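Local coordinates for putative mandelate racemase (Zymomonas mobilis, PDB 2OX4), which binds magnesium and probably acts as a lyase of the enolase superfamily, possibly a dehydratase related to mandelate racemase, at residues I213-G218 / F239-N244; E354-N359 / I375-T380; P277-R282 / H308-T313; D125-A130 / F338-H343. All coordinates share one frame; numbering follows the deposited sequence.

Contacts 1, 3 and 4 belong to the barrel domain; contact 2 ties together two loops of the chain's later part. Contact 1 holds the magnesium ion, bound there by Glu215 and Glu241, with Glu267 as the third protein ligand and three waters. Contact 4, whose centre is about 17 Å from that of contact 1, belongs to the same sheet and touches it directly: Ile213 CD1 lies 3.6 Å from Tyr129 CD2, and the Glu342 side chain comes within about 5 Å of the metal. Contact 3 meets contact 4 where Thr313 packs on Cys339, and its nearest atoms are about 6 Å from contact 1. Contact 2 is the outlier, with its centre about 30 Å from that of contact 1.

Contact 1 (I213-G218 / F239-N244); sequences IVENHG and FYEEIN. With MG (magnesium ion), chain O.
Glu215 and Glu241 meet at a magnesium ion from neighbouring parallel strands. Following Glu241 outward, CB lies near the carbonyl oxygen of Val214, and CG then passes 3.5 Å from Glu215 OE2. With CG anti to the backbone N (chi1 165°) and the chain extended beyond it, the carboxylate arrives at the ion, where OE2 binds magnesium at 2.1 Å while OE1 turns to a salt bridge with Lys166. Glu215 bends at its second torsion and offers OE1 to the metal at 2.2 Å; its OE2 accepts from His217 N. The two metal-bound oxygens, Glu215 OE1 and Glu241 OE2, are 3.0 Å apart, and their carboxylate planes are turned 58° from one another. A water on the metal also donates to Glu215 OE2 and to Glu242 OE1, the latter also salt-bridged to Arg268. Behind them the strands, part of the beta-alpha-beta unit 211-241, are joined by Glu241 N to Val214 O (2.9 Å) and Asn216 N to Glu241 O. Ile213 CG1 sits over the Phe239 ring face, 4.0 Å from its centroid. Such close carboxylates are probably tolerated because the cation, with Glu267 as its third protein ligand, offsets their charge, as in other enolase superfamily enzymes.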
# COMPACT_ATOMS: atom_id res chain seq x y z
N ILE C 213 -12.38 -17.98 -27.55
CA ILE C 213 -11.33 -17.12 -27.02
C ILE C 213 -11.14 -15.94 -27.97
O ILE C 213 -11.06 -16.12 -29.18
CB ILE C 213 -10.01 -17.92 -26.91
CG1 ILE C 213 -10.18 -19.12 -25.97
CG2 ILE C 213 -8.84 -16.99 -26.49
CD1 ILE C 213 -9.25 -20.26 -26.28
N VAL C 214 -11.10 -14.73 -27.42
CA VAL C 214 -10.87 -13.54 -28.22
C VAL C 214 -9.43 -13.04 -28.07
O VAL C 214 -8.97 -12.79 -26.95
CB VAL C 214 -11.92 -12.44 -27.90
CG1 VAL C 214 -11.55 -11.12 -28.59
CG2 VAL C 214 -13.34 -12.91 -28.35
N GLU C 215 -8.74 -12.90 -29.20
CA GLU C 215 -7.32 -12.56 -29.27
C GLU C 215 -7.17 -11.12 -29.78
O GLU C 215 -7.58 -10.82 -30.91
CB GLU C 215 -6.65 -13.57 -30.22
CG GLU C 215 -5.38 -13.13 -30.94
CD GLU C 215 -4.14 -13.26 -30.08
OE1 GLU C 215 -3.38 -14.25 -30.24
OE2 GLU C 215 -3.90 -12.37 -29.24
N ASN C 216 -6.61 -10.22 -28.97
CA ASN C 216 -6.36 -8.84 -29.42
C ASN C 216 -4.97 -8.56 -30.03
O ASN C 216 -4.73 -7.49 -30.61
CB ASN C 216 -6.66 -7.81 -28.31
CG ASN C 216 -8.16 -7.56 -28.11
OD1 ASN C 216 -8.56 -6.63 -27.40
ND2 ASN C 216 -9.00 -8.39 -28.72
N HIS C 217 -4.04 -9.52 -29.88
CA HIS C 217 -2.69 -9.42 -30.46
C HIS C 217 -1.88 -8.21 -29.98
O HIS C 217 -0.97 -7.75 -30.68
CB HIS C 217 -2.72 -9.44 -32.00
CG HIS C 217 -2.63 -10.81 -32.60
ND1 HIS C 217 -3.61 -11.34 -33.41
CD2 HIS C 217 -1.66 -11.75 -32.51
CE1 HIS C 217 -3.26 -12.55 -33.79
NE2 HIS C 217 -2.08 -12.83 -33.26
N GLY C 218 -2.21 -7.67 -28.81
CA GLY C 218 -1.55 -6.45 -28.33
C GLY C 218 -1.78 -5.21 -29.19
O GLY C 218 -1.04 -4.23 -29.07
N PHE C 239 -11.63 -16.78 -22.59
CA PHE C 239 -10.68 -15.80 -22.10
C PHE C 239 -10.30 -14.81 -23.19
O PHE C 239 -10.67 -14.99 -24.35
CB PHE C 239 -9.47 -16.42 -21.35
CG PHE C 239 -8.65 -17.42 -22.13
CD1 PHE C 239 -7.74 -16.99 -23.10
CD2 PHE C 239 -8.72 -18.78 -21.85
CE1 PHE C 239 -6.93 -17.91 -23.80
CE2 PHE C 239 -7.92 -19.70 -22.55
CZ PHE C 239 -7.03 -19.26 -23.53
N TYR C 240 -9.56 -13.77 -22.80
CA TYR C 240 -9.39 -12.56 -23.59
C TYR C 240 -7.90 -12.28 -23.55
O TYR C 240 -7.35 -11.99 -22.47
CB TYR C 240 -10.18 -11.44 -22.87
CG TYR C 240 -10.38 -10.11 -23.60
CD1 TYR C 240 -10.37 -10.02 -24.99
CD2 TYR C 240 -10.62 -8.95 -22.85
CE1 TYR C 240 -10.58 -8.77 -25.63
CE2 TYR C 240 -10.82 -7.72 -23.47
CZ TYR C 240 -10.80 -7.64 -24.86
OH TYR C 240 -11.02 -6.42 -25.45
N GLU C 241 -7.25 -12.42 -24.70
CA GLU C 241 -5.79 -12.60 -24.78
C GLU C 241 -5.07 -11.36 -25.32
O GLU C 241 -5.50 -10.76 -26.31
CB GLU C 241 -5.44 -13.83 -25.65
CG GLU C 241 -3.98 -13.87 -26.08
CD GLU C 241 -3.60 -15.10 -26.90
OE1 GLU C 241 -4.40 -16.06 -26.94
OE2 GLU C 241 -2.49 -15.10 -27.49
N GLU C 242 -3.95 -11.01 -24.67
CA GLU C 242 -3.05 -9.93 -25.10
C GLU C 242 -3.78 -8.63 -25.41
O GLU C 242 -3.78 -8.15 -26.55
CB GLU C 242 -2.16 -10.38 -26.26
CG GLU C 242 -0.98 -11.26 -25.84
CD GLU C 242 0.30 -10.89 -26.59
OE1 GLU C 242 0.33 -11.10 -27.82
OE2 GLU C 242 1.26 -10.39 -25.96
N ILE C 243 -4.39 -8.05 -24.39
CA ILE C 243 -5.29 -6.92 -24.60
C ILE C 243 -4.56 -5.57 -24.62
O ILE C 243 -5.16 -4.54 -24.93
CB ILE C 243 -6.41 -6.92 -23.57
CG1 ILE C 243 -5.85 -6.61 -22.17
CG2 ILE C 243 -7.13 -8.28 -23.58
CD1 ILE C 243 -6.94 -6.35 -21.13
N ASN C 244 -3.27 -5.58 -24.29
CA ASN C 244 -2.47 -4.36 -24.35
C ASN C 244 -0.97 -4.66 -24.48
O ASN C 244 -0.57 -5.77 -24.84
CB ASN C 244 -2.77 -3.46 -23.13
CG ASN C 244 -2.19 -4.02 -21.84
OD1 ASN C 244 -1.91 -5.21 -21.73
ND2 ASN C 244 -2.00 -3.14 -20.86
MG MG O . -1.43 -14.63 -29.23
O HOH W 1 -1.38 -12.43 -29.05
O HOH W 2 -0.24 -14.30 -31.24
O HOH W 3 -1.33 -16.61 -29.92

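Contact 2 (E354-N359 / I375-T380); sequences ELCVHN and IGQDIT
Gln377 turns its amide to the backbone of His358 through a chain that leaves CB pointing away from its own backbone N (chi1 -170°) and then bends at its second torsion (chi2 55°). The amide grips that one residue at two points: OE1 accepts from His358 N at 3.0 Å, in the carbonyl plane and on a lone pair, while NE2 donates a hydrogen bond to His358 O at 2.8 Å, with that oxygen close to the amide plane. OE1 also takes Asp378 N, so two backbone N-H groups fix its rotation. The His358 side chain runs past the amide in the opposite direction, its CD2 coming 3.2 Å from Gly376 O. A leucine in place of Gln377 would probably leave His358 N and O without their mates and let the loop around His358 drift from the 375-380 loop.

Toward Thr380 the backbones themselves join. Val357 N donates to Asp378 O at 3.0 Å and Thr380 N to Leu355 O at 3.1 Å, on either side of a single bridge pairing Cys356 with Ile379. Thr380 adds its hydroxyl, OG1 donating to Glu354 O at 2.9 Å, while CG2 packs on the Cys356 backbone.

Neither loop is regular in structure. Cys356 and Gln377 rest on Val323 of helix 322-333, and Asp378 and Ile379 touch Leu37 of strand 35-40 in the N-terminal sheet. Of the five hydrogen bonds across the contact, two come from one primary amide and none from a charged group, so the join probably depends little on ionisation.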
# COMPACT_ATOMS: atom_id res chain seq x y z
N GLU C 354 6.70 -29.66 -44.19
CA GLU C 354 7.93 -30.22 -44.79
C GLU C 354 9.17 -30.13 -43.90
O GLU C 354 10.23 -30.70 -44.21
CB GLU C 354 8.21 -29.55 -46.14
CG GLU C 354 8.58 -28.07 -46.04
CD GLU C 354 8.91 -27.44 -47.39
OE1 GLU C 354 8.99 -28.17 -48.40
OE2 GLU C 354 9.11 -26.20 -47.45
N LEU C 355 9.05 -29.40 -42.79
CA LEU C 355 10.19 -29.08 -41.94
C LEU C 355 10.54 -30.18 -40.94
O LEU C 355 11.68 -30.26 -40.49
CB LEU C 355 9.95 -27.76 -41.19
CG LEU C 355 9.70 -26.53 -42.06
CD1 LEU C 355 9.42 -25.31 -41.18
CD2 LEU C 355 10.88 -26.28 -42.98
N CYS C 356 9.55 -31.02 -40.60
CA CYS C 356 9.73 -32.03 -39.56
C CYS C 356 9.33 -33.43 -40.00
O CYS C 356 8.44 -33.61 -40.83
CB CYS C 356 8.93 -31.66 -38.31
SG CYS C 356 9.43 -30.12 -37.53
N VAL C 357 9.97 -34.42 -39.39
CA VAL C 357 9.73 -35.84 -39.66
C VAL C 357 8.31 -36.31 -39.29
O VAL C 357 7.66 -37.00 -40.09
CB VAL C 357 10.82 -36.72 -39.00
CG1 VAL C 357 10.50 -38.20 -39.12
CG2 VAL C 357 12.18 -36.42 -39.62
N HIS C 358 7.84 -35.93 -38.10
CA HIS C 358 6.48 -36.28 -37.64
C HIS C 358 5.55 -35.09 -37.69
O HIS C 358 5.92 -33.99 -37.30
CB HIS C 358 6.50 -36.84 -36.22
CG HIS C 358 7.53 -37.90 -36.00
ND1 HIS C 358 7.40 -39.17 -36.52
CD2 HIS C 358 8.72 -37.87 -35.35
CE1 HIS C 358 8.46 -39.88 -36.18
NE2 HIS C 358 9.27 -39.12 -35.47
N ASN C 359 4.33 -35.30 -38.17
CA ASN C 359 3.32 -34.25 -38.17
C ASN C 359 2.24 -34.57 -37.14
O ASN C 359 1.22 -35.18 -37.46
CB ASN C 359 2.72 -34.10 -39.58
CG ASN C 359 1.77 -32.92 -39.70
OD1 ASN C 359 1.76 -32.01 -38.86
ND2 ASN C 359 0.96 -32.94 -40.75
N ILE C 375 11.92 -35.38 -27.28
CA ILE C 375 10.67 -34.64 -27.54
C ILE C 375 9.81 -35.37 -28.58
O ILE C 375 8.62 -35.07 -28.72
CB ILE C 375 10.91 -33.16 -27.97
CG1 ILE C 375 11.62 -33.09 -29.32
CG2 ILE C 375 11.66 -32.38 -26.86
CD1 ILE C 375 11.77 -31.65 -29.88
N GLY C 376 10.40 -36.33 -29.29
CA GLY C 376 9.66 -37.12 -30.28
C GLY C 376 9.53 -36.45 -31.63
O GLY C 376 8.56 -36.66 -32.35
N GLN C 377 10.53 -35.64 -31.98
CA GLN C 377 10.49 -34.87 -33.21
C GLN C 377 11.90 -34.77 -33.77
O GLN C 377 12.87 -34.85 -33.02
CB GLN C 377 9.90 -33.49 -32.97
CG GLN C 377 9.58 -32.66 -34.23
CD GLN C 377 8.67 -33.40 -35.19
OE1 GLN C 377 9.12 -34.25 -35.96
NE2 GLN C 377 7.38 -33.08 -35.15
N ASP C 378 12.00 -34.61 -35.09
CA ASP C 378 13.28 -34.31 -35.73
C ASP C 378 13.03 -33.39 -36.93
O ASP C 378 11.91 -33.30 -37.44
CB ASP C 378 13.94 -35.62 -36.19
CG ASP C 378 15.47 -35.53 -36.27
OD1 ASP C 378 16.06 -34.42 -36.25
OD2 ASP C 378 16.08 -36.61 -36.36
N ILE C 379 14.06 -32.69 -37.36
CA ILE C 379 13.99 -31.93 -38.60
C ILE C 379 14.28 -32.86 -39.78
O ILE C 379 14.87 -33.93 -39.61
CB ILE C 379 14.97 -30.75 -38.60
CG1 ILE C 379 16.39 -31.23 -38.22
CG2 ILE C 379 14.45 -29.66 -37.64
CD1 ILE C 379 17.49 -30.24 -38.55
N THR C 380 13.84 -32.44 -40.96
CA THR C 380 14.11 -33.16 -42.20
C THR C 380 15.47 -32.75 -42.78
O THR C 380 15.99 -31.67 -42.47
CB THR C 380 12.99 -32.88 -43.22
OG1 THR C 380 12.89 -31.47 -43.45
CG2 THR C 380 11.65 -33.40 -42.69

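Contact 3 (P277-R282 / H308-T313); sequences PFLEDR and HIFEVT
Arg282 reaches across to the end of the other helix and hands two donors to consecutive carbonyls. NE bonds to Phe310 O at 2.8 Å, with that oxygen in the guanidinium plane, and NH1 bonds to Glu311 O at 3.0 Å, approaching from above the carbonyl plane. Val312 CG2 lies over one face of the guanidinium, 3.5 Å from NE. Beside this polar pair, Leu279 CB sits over the Phe310 ring, 4.1 Å from its centroid, and Leu279 CD2 meets Val312 CG2 at 4.0 Å.

Both helices, 271-280 and 296-309, finish here in Schellman motifs, with Arg282 and Glu311 as the residues of positive phi; the contact thus joins the C-terminal ends of two outer helices of the barrel domain. A methionine in place of Arg282 would probably leave the carbonyls of Phe310 and Glu311 without these donors and set the turn after helix 296-309 freer to shift.

The arginine itself is placed by a chi1 of -171°, which swings the chain away from its own backbone N, by a bend at chi2 that turns the guanidinium to the other helix end, and by a salt bridge from NH2 to Asp285. Farther out, Ile287 of strand 286-287 backs Val312. Glu311 turns its carboxylate to a neighbouring subunit, accepting from Leu222 N and Asn244 ND2 there, while Phe310 packs on Leu276 of yet another subunit.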
# COMPACT_ATOMS: atom_id res chain seq x y z
N PRO C 277 5.49 -9.91 -11.76
CA PRO C 277 4.58 -8.81 -11.46
C PRO C 277 3.10 -9.09 -11.76
O PRO C 277 2.24 -8.63 -11.02
CB PRO C 277 5.08 -7.68 -12.37
CG PRO C 277 5.88 -8.35 -13.41
CD PRO C 277 6.52 -9.50 -12.74
N PHE C 278 2.83 -9.84 -12.83
CA PHE C 278 1.46 -10.20 -13.20
C PHE C 278 0.85 -11.16 -12.19
O PHE C 278 -0.35 -11.11 -11.92
CB PHE C 278 1.44 -10.84 -14.60
CG PHE C 278 1.84 -9.90 -15.69
CD1 PHE C 278 0.91 -9.02 -16.25
CD2 PHE C 278 3.15 -9.87 -16.15
CE1 PHE C 278 1.28 -8.13 -17.25
CE2 PHE C 278 3.54 -8.98 -17.16
CZ PHE C 278 2.59 -8.11 -17.71
N LEU C 279 1.69 -12.02 -11.63
CA LEU C 279 1.27 -12.93 -10.56
C LEU C 279 1.04 -12.19 -9.22
O LEU C 279 0.03 -12.41 -8.55
CB LEU C 279 2.29 -14.07 -10.41
CG LEU C 279 2.38 -15.05 -11.59
CD1 LEU C 279 3.42 -16.12 -11.32
CD2 LEU C 279 1.03 -15.69 -11.94
N GLU C 280 1.96 -11.30 -8.86
CA GLU C 280 1.78 -10.43 -7.69
C GLU C 280 0.47 -9.63 -7.75
O GLU C 280 -0.26 -9.56 -6.76
CB GLU C 280 2.95 -9.46 -7.54
CG GLU C 280 4.27 -10.11 -7.14
CD GLU C 280 5.45 -9.12 -7.23
OE1 GLU C 280 5.42 -8.20 -8.07
OE2 GLU C 280 6.42 -9.28 -6.45
N ASP C 281 0.16 -9.08 -8.92
CA ASP C 281 -1.08 -8.32 -9.12
C ASP C 281 -2.30 -9.22 -9.34
O ASP C 281 -3.44 -8.72 -9.39
CB ASP C 281 -0.96 -7.44 -10.35
CG ASP C 281 -0.01 -6.28 -10.15
OD1 ASP C 281 0.38 -5.69 -11.17
OD2 ASP C 281 0.35 -5.96 -9.00
N ARG C 282 -2.05 -10.52 -9.50
CA ARG C 282 -3.05 -11.51 -9.91
C ARG C 282 -3.88 -11.07 -11.14
O ARG C 282 -5.10 -11.22 -11.18
CB ARG C 282 -3.93 -11.94 -8.71
CG ARG C 282 -4.89 -13.14 -8.95
CD ARG C 282 -4.20 -14.32 -9.63
NE ARG C 282 -5.10 -15.41 -10.06
CZ ARG C 282 -5.99 -15.32 -11.05
NH1 ARG C 282 -6.70 -16.40 -11.41
NH2 ARG C 282 -6.19 -14.17 -11.70
N HIS C 308 0.73 -21.70 -10.28
CA HIS C 308 -0.18 -22.58 -9.55
C HIS C 308 -0.57 -22.05 -8.15
O HIS C 308 -1.73 -22.21 -7.75
CB HIS C 308 0.42 -23.99 -9.44
CG HIS C 308 -0.55 -25.05 -9.02
ND1 HIS C 308 -1.84 -25.10 -9.50
CD2 HIS C 308 -0.41 -26.10 -8.19
CE1 HIS C 308 -2.46 -26.15 -8.98
NE2 HIS C 308 -1.61 -26.78 -8.18
N ILE C 309 0.39 -21.40 -7.46
CA ILE C 309 0.18 -20.81 -6.12
C ILE C 309 -0.90 -19.74 -6.17
O ILE C 309 -1.56 -19.46 -5.16
CB ILE C 309 1.48 -20.13 -5.59
CG1 ILE C 309 2.66 -21.10 -5.64
CG2 ILE C 309 1.30 -19.62 -4.17
CD1 ILE C 309 2.27 -22.47 -5.25
N PHE C 310 -1.05 -19.13 -7.34
CA PHE C 310 -1.94 -17.99 -7.51
C PHE C 310 -3.26 -18.39 -8.19
O PHE C 310 -4.05 -17.52 -8.57
CB PHE C 310 -1.22 -16.90 -8.31
CG PHE C 310 -0.04 -16.31 -7.59
CD1 PHE C 310 -0.20 -15.24 -6.73
CD2 PHE C 310 1.24 -16.85 -7.77
CE1 PHE C 310 0.90 -14.70 -6.05
CE2 PHE C 310 2.34 -16.32 -7.09
CZ PHE C 310 2.16 -15.25 -6.23
N GLU C 311 -3.50 -19.71 -8.30
CA GLU C 311 -4.69 -20.26 -8.98
C GLU C 311 -4.81 -19.71 -10.40
O GLU C 311 -5.85 -19.18 -10.84
CB GLU C 311 -5.98 -20.07 -8.14
CG GLU C 311 -5.97 -20.93 -6.86
CD GLU C 311 -7.19 -20.76 -5.96
OE1 GLU C 311 -7.96 -19.77 -6.13
OE2 GLU C 311 -7.38 -21.63 -5.06
N VAL C 312 -3.70 -19.83 -11.12
CA VAL C 312 -3.59 -19.42 -12.51
C VAL C 312 -3.31 -20.70 -13.28
O VAL C 312 -2.59 -21.58 -12.79
CB VAL C 312 -2.42 -18.41 -12.68
CG1 VAL C 312 -2.13 -18.13 -14.15
CG2 VAL C 312 -2.73 -17.09 -11.95
N THR C 313 -3.89 -20.84 -14.47
CA THR C 313 -3.62 -22.04 -15.26
C THR C 313 -2.85 -21.68 -16.52
O THR C 313 -2.59 -20.51 -16.76
CB THR C 313 -4.90 -22.82 -15.58
OG1 THR C 313 -5.78 -22.02 -16.35
CG2 THR C 313 -5.59 -23.28 -14.29

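Contact 4 (D125-A130 / F338-H343); sequences DLRVYA and FCIHEH
Strands 126-131 and 341-344 are parallel neighbours in the wall of the barrel domain, and Tyr129 and Glu342 face its magnesium-bearing side. The backbones are laced by His341 N to Arg127 O (2.8 Å), Tyr129 N to His341 O (2.8 Å) and His343 N to Tyr129 O (3.0 Å). The short strand segments cross at -39°.

The Tyr129 ring lies over its partner strand, with CG between the backbone N and the carbonyl carbon (chi1 72°). Glu342 CA sits over one face, 3.9 Å from the ring centroid, while Ile340 CG2 comes to the ring edge, 3.6 Å from CD2. The phenol OH rides over the aliphatic part of Glu342 and finds its polar partners in Gln315 and Lys166. Lys166 also forms a salt bridge with Glu342 OE2, which Ser131 OG joins.

At the start of the pairing, Leu126 CD2 packs over one face of the Phe338 ring, 4.0 Å from its centroid. The extended Arg127 chain crosses Ile340 obliquely, and Ile340 CD1 lies over a face of the guanidinium. Arg127 forms salt bridges from NH2 to Asp211 and from NE to Asp163, and a water links its NH1 to Cys339 O. On the side of Val128, CG1 touches His343 CB at 3.4 Å.

Helix 322-333 packs against the Leu126 and His341 side chains, and its Glu325 and Glu332 hydrogen-bond the His341 ring. On the other flank of strand 126-131 runs strand 164-167, with Ala164 against Arg127, Tyr129 and Ile340.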
# COMPACT_ATOMS: atom_id res chain seq x y z
N ASP C 125 -4.78 -37.14 -21.97
CA ASP C 125 -4.70 -36.35 -23.20
C ASP C 125 -4.98 -34.87 -22.90
O ASP C 125 -5.24 -34.51 -21.75
CB ASP C 125 -5.64 -36.91 -24.30
CG ASP C 125 -7.12 -36.68 -24.01
OD1 ASP C 125 -7.94 -36.88 -24.94
OD2 ASP C 125 -7.49 -36.31 -22.88
N LEU C 126 -4.92 -34.03 -23.93
CA LEU C 126 -5.02 -32.58 -23.76
C LEU C 126 -6.14 -32.03 -24.63
O LEU C 126 -6.17 -32.28 -25.84
CB LEU C 126 -3.70 -31.91 -24.17
CG LEU C 126 -2.37 -32.39 -23.57
CD1 LEU C 126 -1.23 -31.69 -24.29
CD2 LEU C 126 -2.28 -32.10 -22.09
N ARG C 127 -7.03 -31.25 -24.03
CA ARG C 127 -7.99 -30.44 -24.77
C ARG C 127 -7.27 -29.44 -25.68
O ARG C 127 -6.26 -28.86 -25.29
CB ARG C 127 -8.90 -29.69 -23.81
CG ARG C 127 -10.03 -28.96 -24.49
CD ARG C 127 -10.87 -28.16 -23.52
NE ARG C 127 -12.01 -27.57 -24.20
CZ ARG C 127 -12.71 -26.52 -23.76
NH1 ARG C 127 -12.40 -25.93 -22.61
NH2 ARG C 127 -13.72 -26.06 -24.48
N VAL C 128 -7.79 -29.25 -26.89
CA VAL C 128 -7.16 -28.39 -27.89
C VAL C 128 -8.16 -27.36 -28.42
O VAL C 128 -9.35 -27.67 -28.56
CB VAL C 128 -6.60 -29.21 -29.09
CG1 VAL C 128 -5.84 -28.31 -30.03
CG2 VAL C 128 -5.68 -30.34 -28.60
N TYR C 129 -7.69 -26.15 -28.70
CA TYR C 129 -8.47 -25.20 -29.48
C TYR C 129 -7.88 -24.91 -30.85
O TYR C 129 -6.67 -24.96 -31.04
CB TYR C 129 -8.77 -23.90 -28.69
CG TYR C 129 -7.62 -22.91 -28.45
CD1 TYR C 129 -7.23 -21.99 -29.42
CD2 TYR C 129 -6.99 -22.85 -27.20
CE1 TYR C 129 -6.20 -21.08 -29.19
CE2 TYR C 129 -5.98 -21.93 -26.96
CZ TYR C 129 -5.60 -21.04 -27.94
OH TYR C 129 -4.60 -20.13 -27.67
N ALA C 130 -8.77 -24.64 -31.81
CA ALA C 130 -8.38 -24.25 -33.14
C ALA C 130 -8.07 -22.76 -33.19
O ALA C 130 -8.96 -21.94 -32.97
CB ALA C 130 -9.52 -24.58 -34.12
N PHE C 338 -2.86 -27.17 -16.10
CA PHE C 338 -3.02 -26.99 -17.54
C PHE C 338 -4.46 -26.56 -17.87
O PHE C 338 -5.41 -27.11 -17.32
CB PHE C 338 -2.69 -28.33 -18.25
CG PHE C 338 -3.12 -28.39 -19.70
CD1 PHE C 338 -2.39 -27.73 -20.68
CD2 PHE C 338 -4.22 -29.15 -20.07
CE1 PHE C 338 -2.77 -27.81 -22.03
CE2 PHE C 338 -4.61 -29.24 -21.41
CZ PHE C 338 -3.88 -28.57 -22.38
N CYS C 339 -4.61 -25.58 -18.77
CA CYS C 339 -5.93 -25.11 -19.21
C CYS C 339 -6.37 -25.80 -20.52
O CYS C 339 -7.36 -26.54 -20.55
CB CYS C 339 -5.90 -23.58 -19.41
SG CYS C 339 -7.46 -22.93 -20.04
N ILE C 340 -5.61 -25.56 -21.59
CA ILE C 340 -6.02 -25.94 -22.96
C ILE C 340 -4.79 -25.79 -23.86
O ILE C 340 -3.85 -25.06 -23.51
CB ILE C 340 -7.23 -25.10 -23.45
CG1 ILE C 340 -7.88 -25.74 -24.69
CG2 ILE C 340 -6.85 -23.62 -23.65
CD1 ILE C 340 -9.21 -25.10 -25.07
N HIS C 341 -4.76 -26.51 -24.98
CA HIS C 341 -3.63 -26.44 -25.91
C HIS C 341 -4.00 -25.67 -27.19
O HIS C 341 -5.06 -25.88 -27.78
CB HIS C 341 -3.14 -27.85 -26.26
CG HIS C 341 -2.01 -27.85 -27.25
ND1 HIS C 341 -0.68 -27.84 -26.86
CD2 HIS C 341 -2.00 -27.82 -28.60
CE1 HIS C 341 0.09 -27.82 -27.93
NE2 HIS C 341 -0.69 -27.81 -29.01
N GLU C 342 -3.11 -24.77 -27.60
CA GLU C 342 -3.30 -23.98 -28.81
C GLU C 342 -2.81 -24.76 -30.02
O GLU C 342 -1.63 -25.13 -30.09
CB GLU C 342 -2.50 -22.68 -28.72
CG GLU C 342 -2.60 -21.86 -29.99
CD GLU C 342 -1.88 -20.52 -29.90
OE1 GLU C 342 -0.93 -20.37 -29.10
OE2 GLU C 342 -2.28 -19.62 -30.66
N HIS C 343 -3.70 -24.98 -30.98
CA HIS C 343 -3.26 -25.59 -32.23
C HIS C 343 -3.41 -24.61 -33.38
O HIS C 343 -4.52 -24.28 -33.80
CB HIS C 343 -4.00 -26.91 -32.51
CG HIS C 343 -3.44 -27.66 -33.68
ND1 HIS C 343 -2.12 -28.05 -33.75
CD2 HIS C 343 -4.02 -28.09 -34.83
CE1 HIS C 343 -1.91 -28.68 -34.89
NE2 HIS C 343 -3.04 -28.71 -35.57
O HOH W 4 -10.22 -26.24 -20.63